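Local coordinates for protein nitrite oxidoreductase subunit A (Kuenenia stuttgartiensis, PDB 7B04) that belongs to the molybdopterin oxidoreductase family and binds a molybdenum atom, two MD1 groups and an iron/sulfur cluster, at residues Thr271-Asp275 / Asn659-Val663; His531-Ala535 / Glu849-Ala853; Glu612-Tyr616 / Cys1093-Val1097. One frame throughout, in Å; residues are numbered along the deposited sequence.

Contact 1: Thr271-Asp275 / Asn659-Val663; sequences TWHGD and NAKHV. With MO (molybdenum atom), chain C; MD1 (phosphoric acid 4-(2-amino-4-oxo-3,4,5,6,-tetrahydro-pteridin-6-yl)-2-hydroxy-3,4-dimercapto-but-3-en-yl ester guanylate ester), chain D.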
loop_
_atom_site.group_PDB
_atom_site.type_symbol
_atom_site.label_atom_id
_atom_site.label_comp_id
_atom_site.label_asym_id
_atom_site.label_seq_id
_atom_site.Cartn_x
_atom_site.Cartn_y
_atom_site.Cartn_z
ATOM N N THR B 271 -12.325 -5.105 19.100
ATOM C CA THR B 271 -13.162 -6.254 18.788
ATOM C C THR B 271 -14.040 -6.006 17.566
ATOM O O THR B 271 -14.213 -6.903 16.733
ATOM C CB THR B 271 -13.997 -6.601 20.008
ATOM O OG1 THR B 271 -14.849 -5.495 20.337
ATOM C CG2 THR B 271 -13.071 -6.893 21.163
ATOM N N TRP B 272 -14.633 -4.811 17.464
ATOM C CA TRP B 272 -15.504 -4.494 16.333
ATOM C C TRP B 272 -14.828 -4.783 14.999
ATOM O O TRP B 272 -15.470 -5.262 14.057
ATOM C CB TRP B 272 -15.940 -3.031 16.404
ATOM C CG TRP B 272 -16.451 -2.494 15.105
ATOM C CD1 TRP B 272 -15.960 -1.432 14.407
ATOM C CD2 TRP B 272 -17.553 -2.999 14.343
ATOM N NE1 TRP B 272 -16.690 -1.239 13.260
ATOM C CE2 TRP B 272 -17.675 -2.189 13.197
ATOM C CE3 TRP B 272 -18.451 -4.055 14.521
ATOM C CZ2 TRP B 272 -18.656 -2.403 12.234
ATOM C CZ3 TRP B 272 -19.422 -4.265 13.565
ATOM C CH2 TRP B 272 -19.518 -3.443 12.436
ATOM N N HIS B 273 -13.538 -4.486 14.894
ATOM C CA HIS B 273 -12.808 -4.726 13.658
ATOM C C HIS B 273 -12.390 -6.183 13.483
ATOM O O HIS B 273 -11.801 -6.520 12.452
ATOM C CB HIS B 273 -11.581 -3.810 13.606
ATOM C CG HIS B 273 -11.917 -2.358 13.451
ATOM N ND1 HIS B 273 -11.009 -1.353 13.705
ATOM C CD2 HIS B 273 -13.060 -1.742 13.066
ATOM C CE1 HIS B 273 -11.580 -0.182 13.492
ATOM N NE2 HIS B 273 -12.823 -0.390 13.098
ATOM N N GLY B 274 -12.699 -7.059 14.437
ATOM C CA GLY B 274 -12.229 -8.427 14.346
ATOM C C GLY B 274 -10.752 -8.590 14.598
ATOM O O GLY B 274 -10.163 -9.586 14.171
ATOM N N ASP B 275 -10.139 -7.634 15.293
ATOM C CA ASP B 275 -8.695 -7.588 15.452
ATOM C C ASP B 275 -8.191 -8.359 16.672
ATOM O O ASP B 275 -7.033 -8.798 16.672
ATOM C CB ASP B 275 -8.237 -6.129 15.538
ATOM C CG ASP B 275 -8.357 -5.383 14.213
ATOM O OD1 ASP B 275 -8.286 -6.017 13.141
ATOM O OD2 ASP B 275 -8.510 -4.144 14.257
ATOM N N ASN B 659 -17.110 1.171 6.226
ATOM C CA ASN B 659 -16.362 -0.041 6.527
ATOM C C ASN B 659 -17.157 -1.028 7.371
ATOM O O ASN B 659 -16.635 -2.098 7.702
ATOM C CB ASN B 659 -15.053 0.301 7.246
ATOM C CG ASN B 659 -14.119 1.132 6.394
ATOM O OD1 ASN B 659 -14.057 0.963 5.176
ATOM N ND2 ASN B 659 -13.379 2.029 7.032
ATOM N N ALA B 660 -18.394 -0.697 7.732
ATOM C CA ALA B 660 -19.207 -1.638 8.485
ATOM C C ALA B 660 -19.542 -2.853 7.636
ATOM O O ALA B 660 -19.749 -2.759 6.424
ATOM C CB ALA B 660 -20.504 -0.986 8.952
ATOM N N LYS B 661 -19.621 -4.001 8.295
ATOM C CA LYS B 661 -19.883 -5.260 7.621
ATOM C C LYS B 661 -21.385 -5.428 7.463
ATOM O O LYS B 661 -22.154 -5.094 8.371
ATOM C CB LYS B 661 -19.252 -6.410 8.399
ATOM C CG LYS B 661 -17.825 -6.066 8.766
ATOM C CD LYS B 661 -17.283 -6.929 9.869
ATOM C CE LYS B 661 -16.293 -6.129 10.685
ATOM N NZ LYS B 661 -15.079 -6.929 11.011
ATOM N N HIS B 662 -21.792 -5.939 6.297
ATOM C CA HIS B 662 -23.199 -6.095 5.927
ATOM C C HIS B 662 -23.815 -4.702 5.769
ATOM O O HIS B 662 -24.892 -4.409 6.287
ATOM C CB HIS B 662 -23.963 -6.938 6.958
ATOM C CG HIS B 662 -25.050 -7.786 6.374
ATOM N ND1 HIS B 662 -26.010 -7.285 5.526
ATOM C CD2 HIS B 662 -25.346 -9.097 6.543
ATOM C CE1 HIS B 662 -26.846 -8.250 5.185
ATOM N NE2 HIS B 662 -26.464 -9.360 5.788
ATOM N N VAL B 663 -23.113 -3.854 5.009
ATOM C CA VAL B 663 -23.351 -2.412 5.036
ATOM C C VAL B 663 -24.724 -2.058 4.478
ATOM O O VAL B 663 -25.420 -1.191 5.019
ATOM C CB VAL B 663 -22.224 -1.670 4.288
ATOM C CG1 VAL B 663 -22.139 -2.116 2.836
ATOM C CG2 VAL B 663 -22.440 -0.170 4.362
HETATM MO MO MO C . -7.847 -4.129 12.224
HETATM P PB MD1 D . -11.578 2.153 10.224
HETATM O O3B MD1 D . -10.612 2.475 8.933
HETATM O O1B MD1 D . -12.980 2.590 9.879
HETATM O O2B MD1 D . -11.090 2.943 11.414
HETATM O O3A MD1 D . -11.588 0.550 10.629
HETATM C C10 MD1 D . -10.561 -0.318 10.244
HETATM C C11 MD1 D . -11.171 -1.707 9.894
HETATM O O11 MD1 D . -11.382 -1.801 8.304
HETATM C C12 MD1 D . -10.419 -2.698 10.374
HETATM S S12 MD1 D . -8.831 -2.293 11.157
HETATM C C13 MD1 D . -10.773 -4.214 10.344
HETATM S S13 MD1 D . -9.500 -5.277 11.088
HETATM C C14 MD1 D . -11.944 -4.887 9.800
HETATM N N15 MD1 D . -11.416 -5.649 8.494
HETATM C C16 MD1 D . -12.404 -6.093 7.590
HETATM C C15 MD1 D . -12.014 -7.036 6.509
HETATM O O14 MD1 D . -10.892 -7.407 6.431
HETATM N N17 MD1 D . -13.030 -7.514 5.533
HETATM C C17 MD1 D . -14.490 -7.024 5.634
HETATM N N16 MD1 D . -15.480 -7.495 4.684
HETATM N N18 MD1 D . -14.900 -6.069 6.728
HETATM C C20 MD1 D . -13.935 -5.596 7.686
HETATM N N8 MD1 D . -14.367 -4.703 8.678
HETATM C C7 MD1 D . -13.239 -4.133 9.656
HETATM P PA MD1 D . -10.271 4.005 8.415
HETATM O O1A MD1 D . -8.933 4.038 7.718
HETATM O O2A MD1 D . -11.350 4.406 7.453
HETATM O "O5'" MD1 D . -10.299 5.132 9.614
HETATM C "C5'" MD1 D . -9.793 6.395 9.279
HETATM C "C4'" MD1 D . -10.956 7.380 8.913
HETATM O "O4'" MD1 D . -10.790 8.702 9.716
HETATM C "C1'" MD1 D . -10.207 9.730 8.701
HETATM N N9 MD1 D . -9.028 10.439 9.272
HETATM C C4 MD1 D . -9.211 11.259 10.293
HETATM N N3 MD1 D . -10.439 11.636 11.038
HETATM C C2 MD1 D . -10.346 12.580 12.143
HETATM N N2 MD1 D . -11.545 12.943 12.864
HETATM N N1 MD1 D . -9.080 13.151 12.525
HETATM C C6 MD1 D . -7.904 12.783 11.803
HETATM O O6 MD1 D . -6.860 13.249 12.112
HETATM C C5 MD1 D . -8.005 11.788 10.639
HETATM N N7 MD1 D . -7.094 11.281 9.815
HETATM C C8 MD1 D . -7.718 10.440 8.960
HETATM C "C2'" MD1 D . -9.885 9.057 7.669
HETATM O "O2'" MD1 D . -10.111 9.847 6.463
HETATM C "C3'" MD1 D . -10.879 7.732 7.686
HETATM O "O3'" MD1 D . -12.190 8.112 7.174
#
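Trp272 and Ala660 make the apolar part of this buried contact. CZ2 of the indole reaches Ala660 with its edge, 3.9 Å from CA of Ala660, which lies near the ring plane. The indole gets there because CG stands anti to the backbone N (chi1 161°). On the polar side, the bent chain of Lys661 runs in to the type I turn from Thr271 to Gly274 and brings NZ to 3.5 Å from Trp272 O. NZ probably hydrogen-bonds to Thr1096 OG1; the approach of Lys661 NZ to the six-membered ring of Trp272 is long, at most a weak cation-pi attraction. The remaining interactions go to MD1 and the metal. C10 of the ligand sits 3.4 Å above the His273 ring plane, displaced toward the rim. Asn659 ND2 donates to phosphate oxygen O1B of MD1 at 2.9 Å in a fairly straight bond (159°) and reaches O2A more weakly. Asp275, just after the turn, has OD1 and OD2 each 2.1 Å from the molybdenum atom. Sulfurs S12 and S13 of this MD1 also bind it, and the second MD1 completes with its two sulfurs an aspartate- and dithiolene-ligated molybdenum site of the molybdopterin oxidoreductase family.

Contact 2: His531-Ala535 / Glu849-Ala853; sequences HYFHA and EGPEA. With MD1 (phosphoric acid 4-(2-amino-4-oxo-3,4,5,6,-tetrahydro-pteridin-6-yl)-2-hydroxy-3,4-dimercapto-but-3-en-yl ester guanylate ester), chain E.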
loop_
_atom_site.group_PDB
_atom_site.type_symbol
_atom_site.label_atom_id
_atom_site.label_comp_id
_atom_site.label_asym_id
_atom_site.label_seq_id
_atom_site.Cartn_x
_atom_site.Cartn_y
_atom_site.Cartn_z
ATOM N N HIS B 531 -10.645 -13.700 11.534
ATOM C CA HIS B 531 -11.902 -13.299 10.918
ATOM C C HIS B 531 -12.752 -14.499 10.508
ATOM O O HIS B 531 -13.589 -14.389 9.606
ATOM C CB HIS B 531 -11.635 -12.388 9.721
ATOM C CG HIS B 531 -11.274 -10.985 10.101
ATOM N ND1 HIS B 531 -10.857 -10.047 9.181
ATOM C CD2 HIS B 531 -11.277 -10.358 11.301
ATOM C CE1 HIS B 531 -10.615 -8.904 9.797
ATOM N NE2 HIS B 531 -10.861 -9.066 11.085
ATOM N N TYR B 532 -12.562 -15.639 11.172
ATOM C CA TYR B 532 -13.452 -16.784 11.060
ATOM C C TYR B 532 -14.082 -17.070 12.419
ATOM O O TYR B 532 -13.541 -16.703 13.466
ATOM C CB TYR B 532 -12.713 -18.024 10.543
ATOM C CG TYR B 532 -12.282 -17.919 9.098
ATOM C CD1 TYR B 532 -13.190 -18.111 8.065
ATOM C CD2 TYR B 532 -10.966 -17.628 8.769
ATOM C CE1 TYR B 532 -12.797 -18.014 6.743
ATOM C CE2 TYR B 532 -10.566 -17.529 7.452
ATOM C CZ TYR B 532 -11.483 -17.723 6.443
ATOM O OH TYR B 532 -11.077 -17.624 5.133
ATOM N N PHE B 533 -15.239 -17.741 12.379
ATOM C CA PHE B 533 -16.075 -17.899 13.568
ATOM C C PHE B 533 -15.307 -18.540 14.714
ATOM O O PHE B 533 -15.352 -18.061 15.853
ATOM C CB PHE B 533 -17.315 -18.721 13.226
ATOM C CG PHE B 533 -18.315 -18.803 14.339
ATOM C CD1 PHE B 533 -19.231 -17.785 14.538
ATOM C CD2 PHE B 533 -18.342 -19.900 15.185
ATOM C CE1 PHE B 533 -20.159 -17.861 15.561
ATOM C CE2 PHE B 533 -19.265 -19.980 16.208
ATOM C CZ PHE B 533 -20.175 -18.960 16.397
ATOM N N HIS B 534 -14.579 -19.613 14.431
ATOM C CA HIS B 534 -13.915 -20.381 15.480
ATOM C C HIS B 534 -12.490 -19.908 15.693
ATOM O O HIS B 534 -11.586 -20.690 16.010
ATOM C CB HIS B 534 -13.966 -21.869 15.141
ATOM C CG HIS B 534 -15.351 -22.433 15.164
ATOM N ND1 HIS B 534 -16.051 -22.638 16.334
ATOM C CD2 HIS B 534 -16.175 -22.812 14.160
ATOM C CE1 HIS B 534 -17.244 -23.127 16.049
ATOM N NE2 HIS B 534 -17.345 -23.243 14.736
ATOM N N ALA B 535 -12.266 -18.608 15.476
ATOM C CA ALA B 535 -10.965 -18.013 15.783
ATOM C C ALA B 535 -10.566 -18.272 17.234
ATOM O O ALA B 535 -9.388 -18.522 17.530
ATOM C CB ALA B 535 -10.993 -16.506 15.479
ATOM N N GLU B 849 -16.053 -26.862 12.344
ATOM C CA GLU B 849 -16.325 -26.256 11.053
ATOM C C GLU B 849 -17.098 -24.958 11.250
ATOM O O GLU B 849 -17.752 -24.747 12.271
ATOM C CB GLU B 849 -17.117 -27.208 10.155
ATOM C CG GLU B 849 -16.382 -28.487 9.776
ATOM C CD GLU B 849 -15.183 -28.239 8.876
ATOM O OE1 GLU B 849 -15.202 -27.259 8.103
ATOM O OE2 GLU B 849 -14.220 -29.031 8.938
ATOM N N GLY B 850 -16.965 -24.056 10.288
ATOM C CA GLY B 850 -17.636 -22.785 10.375
ATOM C C GLY B 850 -19.138 -22.896 10.212
ATOM O O GLY B 850 -19.651 -23.801 9.544
ATOM N N PRO B 851 -19.877 -21.970 10.831
ATOM C CA PRO B 851 -21.335 -21.947 10.641
ATOM C C PRO B 851 -21.740 -21.624 9.218
ATOM O O PRO B 851 -22.885 -21.895 8.841
ATOM C CB PRO B 851 -21.805 -20.854 11.615
ATOM C CG PRO B 851 -20.686 -20.703 12.588
ATOM C CD PRO B 851 -19.436 -20.979 11.820
ATOM N N GLU B 852 -20.868 -20.998 8.437
ATOM C CA GLU B 852 -21.125 -20.851 7.009
ATOM C C GLU B 852 -19.939 -21.187 6.112
ATOM O O GLU B 852 -20.166 -21.667 5.000
ATOM C CB GLU B 852 -21.587 -19.417 6.710
ATOM C CG GLU B 852 -22.031 -19.185 5.290
ATOM C CD GLU B 852 -22.794 -17.891 5.137
ATOM O OE1 GLU B 852 -22.994 -17.203 6.158
ATOM O OE2 GLU B 852 -23.193 -17.558 4.002
ATOM N N ALA B 853 -18.697 -21.052 6.577
ATOM C CA ALA B 853 -17.504 -21.171 5.730
ATOM C C ALA B 853 -16.927 -22.589 5.745
ATOM O O ALA B 853 -15.783 -22.821 6.134
ATOM C CB ALA B 853 -16.457 -20.149 6.157
HETATM P PB MD1 E . -3.886 -9.423 8.418
HETATM O O3B MD1 E . -5.324 -9.947 7.810
HETATM O O1B MD1 E . -2.763 -9.872 7.515
HETATM O O2B MD1 E . -3.685 -10.002 9.797
HETATM O O3A MD1 E . -3.917 -7.774 8.499
HETATM C C10 MD1 E . -4.759 -7.121 9.409
HETATM C C11 MD1 E . -4.058 -5.820 9.898
HETATM O O11 MD1 E . -3.223 -5.288 8.636
HETATM C C12 MD1 E . -4.965 -4.998 10.446
HETATM S S12 MD1 E . -6.316 -5.717 11.423
HETATM C C13 MD1 E . -4.978 -3.447 10.390
HETATM S S13 MD1 E . -6.347 -2.631 11.257
HETATM C C14 MD1 E . -4.054 -2.609 9.676
HETATM N N15 MD1 E . -4.337 -2.940 8.132
HETATM C C16 MD1 E . -3.319 -2.484 7.276
HETATM C C15 MD1 E . -3.607 -1.882 5.947
HETATM O O14 MD1 E . -4.726 -1.764 5.574
HETATM N N17 MD1 E . -2.475 -1.430 5.094
HETATM C C17 MD1 E . -1.016 -1.588 5.584
HETATM N N16 MD1 E . 0.080 -1.142 4.746
HETATM N N18 MD1 E . -0.722 -2.201 6.934
HETATM C C20 MD1 E . -1.806 -2.642 7.773
HETATM N N8 MD1 E . -1.587 -3.223 9.037
HETATM C C7 MD1 E . -2.617 -2.649 10.126
HETATM P PA MD1 E . -5.516 -10.660 6.336
HETATM O O1A MD1 E . -6.976 -10.587 5.964
HETATM O O2A MD1 E . -4.687 -9.905 5.326
HETATM O "O5'" MD1 E . -5.048 -12.240 6.352
HETATM C "C5'" MD1 E . -3.700 -12.553 6.170
HETATM C "C4'" MD1 E . -3.533 -13.882 5.352
HETATM O "O4'" MD1 E . -4.333 -15.064 5.984
HETATM C "C1'" MD1 E . -4.996 -15.733 4.748
HETATM N N9 MD1 E . -6.187 -16.539 5.123
HETATM C C4 MD1 E . -6.031 -17.659 5.822
HETATM N N3 MD1 E . -4.817 -18.336 6.362
HETATM C C2 MD1 E . -4.948 -19.583 7.113
HETATM N N2 MD1 E . -3.766 -20.241 7.639
HETATM N N1 MD1 E . -6.253 -20.160 7.331
HETATM C C6 MD1 E . -7.412 -19.504 6.809
HETATM O O6 MD1 E . -8.486 -19.971 6.985
HETATM C C5 MD1 E . -7.265 -18.197 6.021
HETATM N N7 MD1 E . -8.158 -17.400 5.441
HETATM C C8 MD1 E . -7.500 -16.367 4.878
HETATM C "C2'" MD1 E . -5.322 -14.719 4.052
HETATM O "O2'" MD1 E . -5.576 -15.100 2.669
HETATM C "C3'" MD1 E . -3.986 -13.740 4.163
HETATM O "O3'" MD1 E . -2.973 -14.174 3.210
#
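Phe533 turns its CG anti to the backbone N (chi1 -173°), which lays the phenyl ring against Pro851; His534 instead keeps CG beside its own N (chi1 -66°) and points its imidazole at Glu849 and Gly850. The proline ring crosses the Phe533 side chain at about a right angle. Its CG stands over one face of the phenyl, 3.6 Å from the ring centroid and 17° off the normal, a CH-pi contact, while CD of Pro851 rests against Phe533 CB. The Phe533 ring also presents an edge to the imidazole next door: its CD2 lies 3.4 Å above the centre of the His534 ring. The histidine is thus covered on that face by its own neighbour and meets the 849-853 segment with its rim. His534 NE2 lies 2.9 Å from Glu849 O; a weak hydrogen bond links it to Asn859 OD1. Farther along, the methyl of Ala853 touches the edge of the Tyr532 ring, 4.3 Å between CB of Ala853 and CE1 of Tyr532. The other edge of this ring serves the ligand: Tyr532 OH donates to N7 of the MD1 guanine, 2.9 Å away and in the ring plane. The 849-853 loop is tied down in turn by Glu1100, whose OE2 accepts from the backbone N of both Glu852 and Ala853. The type I turn from Tyr532 to Ala535 leads from helix 527-530 into helix 535-541, with His534 at the N-cap position; the partner loop runs between strands 847-848 and 860-862, and Thr886 of helix 882-887 touches Phe533.

Contact 3: Glu612-Tyr616 / Cys1093-Val1097; sequences EEVAY and CINTV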
loop_
_atom_site.group_PDB
_atom_site.type_symbol
_atom_site.label_atom_id
_atom_site.label_comp_id
_atom_site.label_asym_id
_atom_site.label_seq_id
_atom_site.Cartn_x
_atom_site.Cartn_y
_atom_site.Cartn_z
ATOM N N GLU B 612 -19.770 -0.605 25.312
ATOM C CA GLU B 612 -20.597 -1.470 24.486
ATOM C C GLU B 612 -19.793 -1.914 23.274
ATOM O O GLU B 612 -18.872 -1.222 22.832
ATOM C CB GLU B 612 -21.889 -0.758 24.043
ATOM C CG GLU B 612 -22.770 -1.559 23.084
ATOM C CD GLU B 612 -24.034 -0.824 22.690
ATOM O OE1 GLU B 612 -24.319 0.233 23.287
ATOM O OE2 GLU B 612 -24.740 -1.301 21.776
ATOM N N GLU B 613 -20.153 -3.079 22.742
ATOM C CA GLU B 613 -19.555 -3.608 21.525
ATOM C C GLU B 613 -20.371 -3.191 20.308
ATOM O O GLU B 613 -21.604 -3.250 20.319
ATOM C CB GLU B 613 -19.453 -5.131 21.584
ATOM C CG GLU B 613 -18.159 -5.670 21.021
ATOM C CD GLU B 613 -18.002 -5.409 19.544
ATOM O OE1 GLU B 613 -19.030 -5.330 18.852
ATOM O OE2 GLU B 613 -16.856 -5.273 19.078
ATOM N N VAL B 614 -19.669 -2.771 19.253
ATOM C CA VAL B 614 -20.339 -2.265 18.059
ATOM C C VAL B 614 -21.092 -3.371 17.320
ATOM O O VAL B 614 -22.118 -3.105 16.681
ATOM C CB VAL B 614 -19.308 -1.577 17.143
ATOM C CG1 VAL B 614 -19.954 -1.098 15.852
ATOM C CG2 VAL B 614 -18.636 -0.422 17.868
ATOM N N ALA B 615 -20.622 -4.622 17.405
ATOM C CA ALA B 615 -21.177 -5.684 16.564
ATOM C C ALA B 615 -22.668 -5.892 16.795
ATOM O O ALA B 615 -23.367 -6.374 15.897
ATOM C CB ALA B 615 -20.434 -6.997 16.788
ATOM N N TYR B 616 -23.173 -5.552 17.983
ATOM C CA TYR B 616 -24.606 -5.683 18.223
ATOM C C TYR B 616 -25.397 -4.805 17.266
ATOM O O TYR B 616 -26.430 -5.229 16.735
ATOM C CB TYR B 616 -24.928 -5.342 19.677
ATOM C CG TYR B 616 -24.304 -6.308 20.654
ATOM C CD1 TYR B 616 -24.855 -7.564 20.863
ATOM C CD2 TYR B 616 -23.152 -5.972 21.352
ATOM C CE1 TYR B 616 -24.283 -8.456 21.748
ATOM C CE2 TYR B 616 -22.572 -6.858 22.239
ATOM C CZ TYR B 616 -23.142 -8.097 22.433
ATOM O OH TYR B 616 -22.569 -8.984 23.312
ATOM N N CYS B 1093 -15.054 -9.488 24.165
ATOM C CA CYS B 1093 -16.387 -9.243 23.640
ATOM C C CYS B 1093 -16.389 -9.732 22.195
ATOM O O CYS B 1093 -15.447 -10.403 21.745
ATOM C CB CYS B 1093 -16.800 -7.773 23.840
ATOM S SG CYS B 1093 -15.749 -6.532 23.111
ATOM N N ILE B 1094 -17.490 -9.457 21.487
ATOM C CA ILE B 1094 -17.686 -10.015 20.149
ATOM C C ILE B 1094 -16.561 -9.580 19.227
ATOM O O ILE B 1094 -16.244 -8.387 19.117
ATOM C CB ILE B 1094 -19.035 -9.594 19.547
ATOM C CG1 ILE B 1094 -20.201 -10.336 20.187
ATOM C CG2 ILE B 1094 -19.060 -9.911 18.079
ATOM C CD1 ILE B 1094 -21.525 -10.179 19.389
ATOM N N ASN B 1095 -15.965 -10.553 18.541
ATOM C CA ASN B 1095 -14.884 -10.325 17.590
ATOM C C ASN B 1095 -15.430 -10.626 16.200
ATOM O O ASN B 1095 -15.614 -11.792 15.835
ATOM C CB ASN B 1095 -13.692 -11.216 17.905
ATOM C CG ASN B 1095 -12.376 -10.532 17.624
ATOM O OD1 ASN B 1095 -11.997 -9.583 18.310
ATOM N ND2 ASN B 1095 -11.674 -10.998 16.599
ATOM N N THR B 1096 -15.726 -9.575 15.442
ATOM C CA THR B 1096 -16.447 -9.733 14.188
ATOM C C THR B 1096 -15.625 -10.518 13.174
ATOM O O THR B 1096 -14.388 -10.452 13.143
ATOM C CB THR B 1096 -16.811 -8.382 13.607
ATOM O OG1 THR B 1096 -15.622 -7.746 13.124
ATOM C CG2 THR B 1096 -17.508 -7.532 14.658
ATOM N N VAL B 1097 -16.335 -11.271 12.338
ATOM C CA VAL B 1097 -15.708 -12.151 11.354
ATOM C C VAL B 1097 -16.270 -11.889 9.963
ATOM O O VAL B 1097 -17.386 -12.333 9.649
ATOM C CB VAL B 1097 -15.910 -13.617 11.760
ATOM C CG1 VAL B 1097 -14.979 -13.937 12.883
ATOM C CG2 VAL B 1097 -17.382 -13.879 12.176
#
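Ala615 and Ile1094 bring helix 615-618 against a loop that leads into strand 1102-1109 of a mixed sheet whose first and last strands also pair; that sheet is consistent with the C-terminal beta domain of molybdopterin oxidoreductases. The contact therefore joins two parts of the fold that are nearly five hundred residues apart in sequence. All of the touching residues are buried, so the contrast is between interlocked apolar side chains and a polar end where no hydrogen bond crosses, rather than between core and solvent. In the apolar part the methyl of Ala615 points into the loop, its CB 3.5 Å from CG2 of Ile1094. The two branches of Ile1094 divide the work. CG2 goes to the alanine, whereas the longer branch, with CG1 beside the backbone N (chi1 -74°), reaches out to Tyr616. There the fit is looser: CD1 of Ile1094 lies over one face of the phenol ring, 4.3 Å from its centroid and displaced toward the rim, in a CH-pi contact. The hydroxyl beyond has a weak hydrogen bond to Gln1069, outside both segments. The polar end belongs to Glu613. Its chi1 (-139°) sets CG 3.3 Å from SG of Cys1093, and the bend at chi2 (-65°) turns the carboxylate toward Ile1094 O. OE2 of Glu613 comes within 3.2 Å of Ile1094 O, but both are acceptors; OE2 probably has its hydrogen bond with Thr271 OG1. Thr1096 spends its two branches differently: OG1 is engaged by Lys661 and Trp272, and CG2 completes the apolar patch, 3.7 Å from CB of Ala615.

In the fold
The three contacts lie close together beside the MD1 groups. Contacts 1 and 3 are nearest, their centres 8 Å apart, and Thr271 CB of the first packs 3.0 Å from Ile1094 O of the third. The centre of contact 2 is about 15 Å from the centre of each. It is joined to contact 1 by a probable hydrogen bond, His531 NE2 to His273 O at 3.0 Å, and to contact 3 by Val1097 CG1 packing 3.2 Å from Tyr532 O. The MD1 whose guanine meets Tyr532 in contact 2 reaches the molybdenum atom of contact 1 at its dithiolene end. In contact 3 the Thr1096 side chain is about 6 Å from an MD1 and about 9 Å from the molybdenum atom.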